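Local atomic coordinates of aminotransferase (Bacillus subtilis, PDB entry 6L1O), a protein that is a pyridoxal-phosphate-dependent class I aminotransferase, encoded by the operon for biosynthesis of the dipeptide antibiotic bacilysin. Residues 372-375 with 376-380; 303-306 with 307-311; 292-295 with 296-300; 381-384 with 385-388. All coordinates share one frame; numbering follows the deposited sequence.

Contact 1 (372-375 with 376-380); sequences SKQE and DLREF
E375 and R378 meet side by side on the first turn of helix 374-385, their chains pointing the same way. Both carboxylate oxygens face the NE edge of the arginine, and the salt bridge, 3.4 Å from E375 OE2 to R378 NE, is made of two weak hydrogen bonds. Carboxylate and guanidinium planes lie 21° apart, so the groups are nearly coplanar. The bend of E375 at chi2 (-60°) carries its carboxylate across to the NE edge of R378, one turn further on. E375 OE2 has a second and shorter partner, Q374 NE2 at 2.8 Å, which donates within its own amide plane to the anti side of the carboxylate. One oxygen thus links amide and guanidinium, whose planes are almost perpendicular.

The backbone bonds start at the N-cap. K373 O receives L377 N at 3.1 Å and, weakly, D376 N; Q374 O takes R378 N at 2.8 Å. A water accepts from K373 N and donates weakly to D376 OD2, while K373 CG packs on D376 CG at 3.7 Å.

On the buried side L377 CD2 lies 4.1 Å from S372 CB, and L377 CG packs against the carbonyl oxygen of S372. There L377 faces R301 and F305 of helix 289-313, and Q374 and R378 touch F304 of that helix; S372, L377 and F380 also lie on L37 in a loop.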
# COMPACT_ATOMS: atom_id res chain seq x y z
N SER B 372 -18.24 15.98 13.90
CA SER B 372 -17.79 16.94 14.84
C SER B 372 -18.74 16.97 16.04
O SER B 372 -19.97 16.66 15.93
CB SER B 372 -17.73 18.32 14.19
OG SER B 372 -16.58 18.49 13.40
N LYS B 373 -18.19 17.39 17.16
CA LYS B 373 -18.96 17.38 18.43
C LYS B 373 -20.12 18.41 18.39
O LYS B 373 -20.06 19.39 17.66
CB LYS B 373 -17.99 17.66 19.59
CG LYS B 373 -17.48 19.10 19.67
CD LYS B 373 -16.33 19.33 20.65
CE LYS B 373 -15.02 18.76 20.10
NZ LYS B 373 -13.83 19.18 20.87
N GLN B 374 -21.15 18.19 19.21
CA GLN B 374 -22.33 19.07 19.26
C GLN B 374 -22.03 20.59 19.26
O GLN B 374 -22.62 21.37 18.51
CB GLN B 374 -23.18 18.73 20.50
CG GLN B 374 -24.10 19.88 20.97
CD GLN B 374 -24.83 19.54 22.28
OE1 GLN B 374 -25.32 18.45 22.45
NE2 GLN B 374 -24.89 20.50 23.22
N GLU B 375 -21.12 21.00 20.14
CA GLU B 375 -20.83 22.43 20.28
C GLU B 375 -20.07 23.03 19.07
O GLU B 375 -20.17 24.24 18.79
CB GLU B 375 -20.13 22.71 21.58
CG GLU B 375 -21.03 22.50 22.82
CD GLU B 375 -22.29 23.39 22.84
OE1 GLU B 375 -22.17 24.60 22.46
OE2 GLU B 375 -23.41 22.88 23.17
N ASP B 376 -19.32 22.20 18.36
CA ASP B 376 -18.74 22.63 17.09
C ASP B 376 -19.84 22.81 16.03
O ASP B 376 -19.83 23.77 15.29
CB ASP B 376 -17.70 21.62 16.58
CG ASP B 376 -16.35 21.72 17.30
OD1 ASP B 376 -16.17 22.60 18.18
OD2 ASP B 376 -15.47 20.87 17.01
N LEU B 377 -20.81 21.89 16.04
CA LEU B 377 -21.96 22.04 15.16
C LEU B 377 -22.73 23.33 15.50
O LEU B 377 -23.19 24.06 14.60
CB LEU B 377 -22.87 20.82 15.23
CG LEU B 377 -22.23 19.45 14.87
CD1 LEU B 377 -23.23 18.31 14.97
CD2 LEU B 377 -21.64 19.49 13.46
N ARG B 378 -22.84 23.63 16.80
CA ARG B 378 -23.55 24.82 17.20
C ARG B 378 -22.83 26.07 16.81
O ARG B 378 -23.46 27.05 16.33
CB ARG B 378 -23.85 24.83 18.69
CG ARG B 378 -24.81 25.99 19.07
CD ARG B 378 -24.96 26.13 20.58
NE ARG B 378 -25.30 24.85 21.21
CZ ARG B 378 -26.53 24.36 21.35
NH1 ARG B 378 -27.57 25.01 20.86
NH2 ARG B 378 -26.70 23.19 21.97
N GLU B 379 -21.54 26.10 17.05
CA GLU B 379 -20.70 27.26 16.76
C GLU B 379 -20.65 27.57 15.22
O GLU B 379 -20.70 28.71 14.81
CB GLU B 379 -19.30 27.03 17.33
CG GLU B 379 -18.29 28.16 17.14
CD GLU B 379 -18.65 29.47 17.78
OE1 GLU B 379 -19.52 29.51 18.70
OE2 GLU B 379 -18.04 30.49 17.35
N PHE B 380 -20.66 26.52 14.40
CA PHE B 380 -20.81 26.66 12.94
C PHE B 380 -22.07 27.49 12.61
O PHE B 380 -21.99 28.53 11.91
CB PHE B 380 -20.90 25.24 12.30
CG PHE B 380 -21.11 25.24 10.83
CD1 PHE B 380 -20.02 25.25 9.95
CD2 PHE B 380 -22.40 25.19 10.30
CE1 PHE B 380 -20.21 25.23 8.58
CE2 PHE B 380 -22.60 25.15 8.92
CZ PHE B 380 -21.51 25.17 8.07
O HOH W 1 -15.37 17.53 17.20

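Contact 2 (303-306 with 307-311); sequences DFFT and ALCEK
F305 and C309 meet through different first torsions: the phenylalanine ring swings away from its own backbone N (chi1 -178°), while C309 SG lies beside its backbone N, anti to the carbonyl carbon (chi1 -74°). The sulfur therefore folds back along the helix and settles over one face of the ring, 3.7 Å from the centroid and 21° off the ring normal. It is offset toward the rim, with F305 CZ the nearest ring atom at 3.5 Å. On the adjacent side of the helix, F304 and L308 both have CG anti to the backbone N, and their side chains run alongside each other. Only one branch of the leucine does the touching: L308 CD2 approaches F304 CZ to 3.9 Å, obliquely to the ring.

The pairing at i and i+4 is that of an alpha-helix, here the C-terminal half of helix 289-313, and the C309-F305 pair is a Cys sulfur-aromatic contact. Successive backbone bonds carry it: A307 N to D303 O, L308 N to F304 O at 3.0 Å, C309 N to F305 O at 2.9 Å with an N-H...O angle of 169°, and E310 N to T306 O. A wider pi-type turn follows at 309-311.

T306 OG1 bonds back to the carbonyl of I302, which pairs a buried hydroxyl within the same helix. D303 OD1 forms salt bridges with K299 and K319. The F304 and L308 flank packs on helix 374-385, through Q374, R378 and V381; C309 also reaches V381 of that helix, and F305 and C309 both touch M317.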
# COMPACT_ATOMS: atom_id res chain seq x y z
N ASP B 303 -30.03 15.30 13.20
CA ASP B 303 -31.27 15.89 13.67
C ASP B 303 -31.06 17.24 14.36
O ASP B 303 -31.75 18.22 14.04
CB ASP B 303 -32.01 14.93 14.57
CG ASP B 303 -32.57 13.74 13.81
OD1 ASP B 303 -32.39 13.62 12.58
OD2 ASP B 303 -33.19 12.88 14.46
N PHE B 304 -30.12 17.28 15.30
CA PHE B 304 -29.71 18.53 15.96
C PHE B 304 -29.31 19.65 15.00
O PHE B 304 -29.80 20.80 15.12
CB PHE B 304 -28.56 18.25 16.90
CG PHE B 304 -27.97 19.49 17.54
CD1 PHE B 304 -28.64 20.13 18.60
CD2 PHE B 304 -26.77 20.02 17.10
CE1 PHE B 304 -28.08 21.25 19.21
CE2 PHE B 304 -26.22 21.14 17.67
CZ PHE B 304 -26.89 21.75 18.75
N PHE B 305 -28.38 19.32 14.09
CA PHE B 305 -27.83 20.25 13.15
C PHE B 305 -28.85 20.77 12.14
O PHE B 305 -28.90 21.97 11.86
CB PHE B 305 -26.69 19.58 12.36
CG PHE B 305 -26.00 20.49 11.38
CD1 PHE B 305 -25.07 21.46 11.82
CD2 PHE B 305 -26.27 20.39 10.03
CE1 PHE B 305 -24.44 22.30 10.92
CE2 PHE B 305 -25.66 21.24 9.12
CZ PHE B 305 -24.74 22.17 9.55
N THR B 306 -29.59 19.90 11.53
CA THR B 306 -30.55 20.35 10.49
C THR B 306 -31.70 21.20 11.15
O THR B 306 -32.20 22.19 10.58
CB THR B 306 -31.12 19.21 9.67
OG1 THR B 306 -31.69 18.21 10.51
CG2 THR B 306 -30.01 18.55 8.78
N ALA B 307 -32.08 20.83 12.35
CA ALA B 307 -33.12 21.61 13.07
C ALA B 307 -32.60 22.99 13.41
O ALA B 307 -33.32 23.98 13.33
CB ALA B 307 -33.59 20.85 14.30
N LEU B 308 -31.32 23.07 13.77
CA LEU B 308 -30.70 24.31 14.19
C LEU B 308 -30.46 25.25 12.98
O LEU B 308 -30.70 26.48 13.08
CB LEU B 308 -29.39 24.05 14.87
CG LEU B 308 -28.77 25.14 15.68
CD1 LEU B 308 -29.68 25.50 16.87
CD2 LEU B 308 -27.38 24.70 16.18
N CYS B 309 -30.00 24.67 11.87
CA CYS B 309 -29.86 25.42 10.62
C CYS B 309 -31.20 26.03 10.19
O CYS B 309 -31.23 27.20 9.82
CB CYS B 309 -29.28 24.56 9.50
SG CYS B 309 -27.51 24.29 9.74
N GLU B 310 -32.28 25.25 10.25
CA GLU B 310 -33.59 25.73 9.83
C GLU B 310 -34.08 26.89 10.74
O GLU B 310 -34.41 27.96 10.22
CB GLU B 310 -34.62 24.62 9.80
CG GLU B 310 -35.95 25.09 9.20
CD GLU B 310 -36.78 23.98 8.58
OE1 GLU B 310 -36.60 22.79 8.96
OE2 GLU B 310 -37.63 24.28 7.70
N LYS B 311 -34.05 26.68 12.07
CA LYS B 311 -34.50 27.66 13.03
C LYS B 311 -33.68 28.91 13.03
O LYS B 311 -34.26 30.01 13.04
CB LYS B 311 -34.52 27.09 14.48

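Contact 3 (292-295 with 296-300); sequences ESLK and RIYKE
L294 and Y298 meet one helical turn apart in helix 289-313. L294 has CG anti to its nitrogen (chi1 -178°), and Y298 turns its ring the other way, beside the backbone N (chi1 -70°), back over the preceding turn. The CE2 corner of the tyrosine consequently lies 3.8 Å from L294 CD1, and equally near L294 CG.

R296 also folds backward. With chi1 at -65° and a bend at chi3, its guanidinium lies over the preceding turn, one face covering S293 CA and E292 O. R296 NH2 comes within 3.7 Å of S293 CB, and R296 CG lies 3.4 Å from E292 O. The E292 carboxylate instead makes a long salt bridge, 4.0 Å from its OE2 to K295 NZ, and that ammonium is hydrogen-bonded to E213 O. K299 extends to D303.

Regular backbone bonds run beneath, Y298 N to L294 O at 3.1 Å among them. The Y298 ring meets F212 edge-to-face and also touches F324; the Y298 side chain lies about 11 Å from the bound pyridoxal phosphate. The chemistry is thus split by side: aliphatic-aromatic packing faces the protein interior, while the R296 guanidinium makes packing contacts with the E292-S293 backbone and no salt bridge with the E292 carboxylate.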
# COMPACT_ATOMS: atom_id res chain seq x y z
N GLU B 292 -24.19 0.17 15.98
CA GLU B 292 -25.53 0.73 16.05
C GLU B 292 -25.52 2.00 16.92
O GLU B 292 -26.18 3.00 16.58
CB GLU B 292 -26.56 -0.28 16.57
CG GLU B 292 -26.80 -1.50 15.69
CD GLU B 292 -27.68 -1.16 14.50
OE1 GLU B 292 -28.84 -0.78 14.73
OE2 GLU B 292 -27.23 -1.22 13.34
N SER B 293 -24.79 1.95 18.03
CA SER B 293 -24.63 3.09 18.89
C SER B 293 -23.99 4.30 18.16
O SER B 293 -24.44 5.46 18.33
CB SER B 293 -23.78 2.73 20.10
OG SER B 293 -23.78 3.76 21.05
N LEU B 294 -22.98 4.03 17.34
CA LEU B 294 -22.35 5.00 16.54
C LEU B 294 -23.29 5.60 15.49
O LEU B 294 -23.32 6.82 15.31
CB LEU B 294 -21.11 4.41 15.85
CG LEU B 294 -20.30 5.33 15.00
CD1 LEU B 294 -19.81 6.57 15.74
CD2 LEU B 294 -19.14 4.54 14.40
N LYS B 295 -24.04 4.76 14.81
CA LYS B 295 -25.12 5.23 13.98
C LYS B 295 -26.13 6.20 14.67
O LYS B 295 -26.60 7.17 14.06
CB LYS B 295 -25.88 4.02 13.44
CG LYS B 295 -27.01 4.44 12.48
CD LYS B 295 -27.37 3.28 11.58
CE LYS B 295 -28.55 2.48 12.13
NZ LYS B 295 -29.04 1.54 11.10
N ARG B 296 -26.45 5.94 15.94
CA ARG B 296 -27.39 6.77 16.67
C ARG B 296 -26.76 8.11 17.01
O ARG B 296 -27.46 9.12 17.00
CB ARG B 296 -27.92 6.10 17.96
CG ARG B 296 -28.76 4.85 17.79
CD ARG B 296 -29.48 4.49 19.10
NE ARG B 296 -28.55 3.94 20.12
CZ ARG B 296 -28.15 2.67 20.16
NH1 ARG B 296 -28.68 1.78 19.31
NH2 ARG B 296 -27.33 2.25 21.09
N ILE B 297 -25.46 8.14 17.28
CA ILE B 297 -24.72 9.39 17.46
C ILE B 297 -24.83 10.27 16.21
O ILE B 297 -25.12 11.49 16.30
CB ILE B 297 -23.26 9.18 17.82
CG1 ILE B 297 -23.15 8.61 19.25
CG2 ILE B 297 -22.45 10.47 17.72
CD1 ILE B 297 -21.81 8.01 19.63
N TYR B 298 -24.53 9.67 15.04
CA TYR B 298 -24.61 10.45 13.80
C TYR B 298 -26.02 10.95 13.55
O TYR B 298 -26.19 12.12 13.16
CB TYR B 298 -24.06 9.63 12.61
CG TYR B 298 -22.56 9.45 12.69
CD1 TYR B 298 -21.73 10.47 13.12
CD2 TYR B 298 -21.97 8.23 12.34
CE1 TYR B 298 -20.37 10.31 13.16
CE2 TYR B 298 -20.62 8.05 12.39
CZ TYR B 298 -19.81 9.07 12.80
OH TYR B 298 -18.44 8.92 12.81
N LYS B 299 -27.03 10.09 13.76
CA LYS B 299 -28.41 10.47 13.55
C LYS B 299 -28.83 11.65 14.47
O LYS B 299 -29.52 12.57 14.06
CB LYS B 299 -29.34 9.26 13.72
CG LYS B 299 -30.85 9.51 13.56
CD LYS B 299 -31.17 10.16 12.22
CE LYS B 299 -32.70 10.36 12.04
NZ LYS B 299 -32.99 11.47 11.11
N GLU B 300 -28.38 11.61 15.72
CA GLU B 300 -28.65 12.71 16.63
C GLU B 300 -28.01 14.01 16.16
O GLU B 300 -28.61 15.07 16.27
CB GLU B 300 -28.17 12.35 18.01
CG GLU B 300 -28.15 13.45 19.05
CD GLU B 300 -29.51 14.02 19.36
OE1 GLU B 300 -30.53 13.28 19.25
OE2 GLU B 300 -29.57 15.23 19.74

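Contact 4 (381-384 with 385-388); sequences VTRI and QKLN
A type I beta turn from Q385 to N388 lies at the C-terminal end of helix 374-385. V381, R383 and I384 supply carbonyls to the departing chain, and N388 N bonds to Q385 O, closing the turn. An i+4 bond runs from Q385 N to V381 O, 2.9 Å long. Beyond it the spacing tightens to i+3: L387 N reaches I384 O at 2.9 Å, well above the carbonyl plane, and K386 N makes a weak bond to R383 O. N388 then takes positive phi (59°), leaving helical geometry.

Side chains wrap this end. L387 CB and CG lie against I384 O, the nearer at 3.3 Å, and the leucine fits against Y343, L344, H347 and A348 of helix 337-348. K386 bends at chi3 (-70°), which brings its CE 3.6 Å from R383 O, alongside the previous turn. R383 points elsewhere, to E379 and the carbonyl of H33, while V381 and I384 turn to helix 289-313.

Q385 extends from the helix and its amide is held at both ends: NE2 bonds to E312, and OE1 accepts from a water at 2.9 Å. That same water donates to T382 O at 2.6 Å, linking the glutamine amide to a carbonyl of the last helical turn.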
# COMPACT_ATOMS: atom_id res chain seq x y z
N VAL B 381 -23.19 27.12 13.21
CA VAL B 381 -24.43 27.85 12.96
C VAL B 381 -24.37 29.28 13.53
O VAL B 381 -24.78 30.24 12.85
CB VAL B 381 -25.63 27.12 13.50
CG1 VAL B 381 -26.88 27.99 13.43
CG2 VAL B 381 -25.85 25.82 12.74
N THR B 382 -23.85 29.42 14.74
CA THR B 382 -23.68 30.74 15.36
C THR B 382 -22.89 31.72 14.51
O THR B 382 -23.25 32.91 14.38
CB THR B 382 -23.02 30.64 16.73
OG1 THR B 382 -23.91 29.95 17.60
CG2 THR B 382 -22.71 32.05 17.35
N ARG B 383 -21.83 31.24 13.90
CA ARG B 383 -20.97 32.08 13.08
C ARG B 383 -21.63 32.48 11.77
O ARG B 383 -21.51 33.63 11.34
CB ARG B 383 -19.64 31.40 12.81
CG ARG B 383 -18.79 31.19 14.05
CD ARG B 383 -17.53 30.51 13.66
NE ARG B 383 -16.66 30.24 14.78
CZ ARG B 383 -15.42 29.85 14.66
NH1 ARG B 383 -14.89 29.65 13.43
NH2 ARG B 383 -14.72 29.59 15.75
N ILE B 384 -22.35 31.55 11.16
CA ILE B 384 -22.99 31.79 9.90
C ILE B 384 -24.17 32.75 10.05
O ILE B 384 -24.48 33.52 9.14
CB ILE B 384 -23.42 30.47 9.23
CG1 ILE B 384 -22.17 29.68 8.81
CG2 ILE B 384 -24.32 30.71 8.03
CD1 ILE B 384 -22.50 28.39 8.02
N GLN B 385 -24.84 32.67 11.20
CA GLN B 385 -25.94 33.56 11.49
C GLN B 385 -25.56 35.04 11.32
O GLN B 385 -26.35 35.81 10.82
CB GLN B 385 -26.46 33.34 12.88
CG GLN B 385 -27.87 33.85 13.05
CD GLN B 385 -28.36 33.56 14.45
OE1 GLN B 385 -27.65 33.84 15.42
NE2 GLN B 385 -29.55 32.98 14.57
N LYS B 386 -24.35 35.41 11.73
CA LYS B 386 -23.89 36.78 11.64
C LYS B 386 -23.82 37.26 10.18
O LYS B 386 -23.90 38.46 9.95
CB LYS B 386 -22.53 36.93 12.32
CG LYS B 386 -22.60 36.70 13.83
CD LYS B 386 -21.25 36.80 14.51
CE LYS B 386 -20.37 35.61 14.12
NZ LYS B 386 -19.12 35.51 14.91
N LEU B 387 -23.68 36.34 9.22
CA LEU B 387 -23.54 36.70 7.80
C LEU B 387 -24.82 37.21 7.18
O LEU B 387 -24.79 37.90 6.17
CB LEU B 387 -23.02 35.51 7.00
CG LEU B 387 -21.70 34.90 7.44
CD1 LEU B 387 -21.22 33.90 6.40
CD2 LEU B 387 -20.67 35.99 7.61
N ASN B 388 -25.94 36.80 7.75
CA ASN B 388 -27.26 37.20 7.27
C ASN B 388 -27.53 36.80 5.80
O ASN B 388 -28.10 37.56 5.03
CB ASN B 388 -27.43 38.71 7.48
CG ASN B 388 -28.87 39.14 7.34
OD1 ASN B 388 -29.28 39.72 6.31
ND2 ASN B 388 -29.66 38.87 8.37
O HOH W 2 -24.81 34.39 15.76

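How the contacts relate
All four contacts are local, and they occupy two helices: contacts 3 and 2 follow one another on helix 289-313, contacts 1 and 4 on helix 374-385. Contact 2 touches contacts 1 and 4 across the interface between the two helices: R378 NH2 lies 3.5 Å from F304 CZ, F380 packs on F305, and V381 CG2 lies 3.8 Å from C309 SG. Contact 1 is the surface member, rich in charge and amide chemistry; the other three are partly buried. Contact 2 is chiefly aromatic, sulfur and aliphatic, and contact 3, nearest the cofactor, pairs leucine-tyrosine packing with a charged face of arginine, lysines and glutamate. Contact 4 differs in being a helix end, where backbone carbonyls and a water predominate.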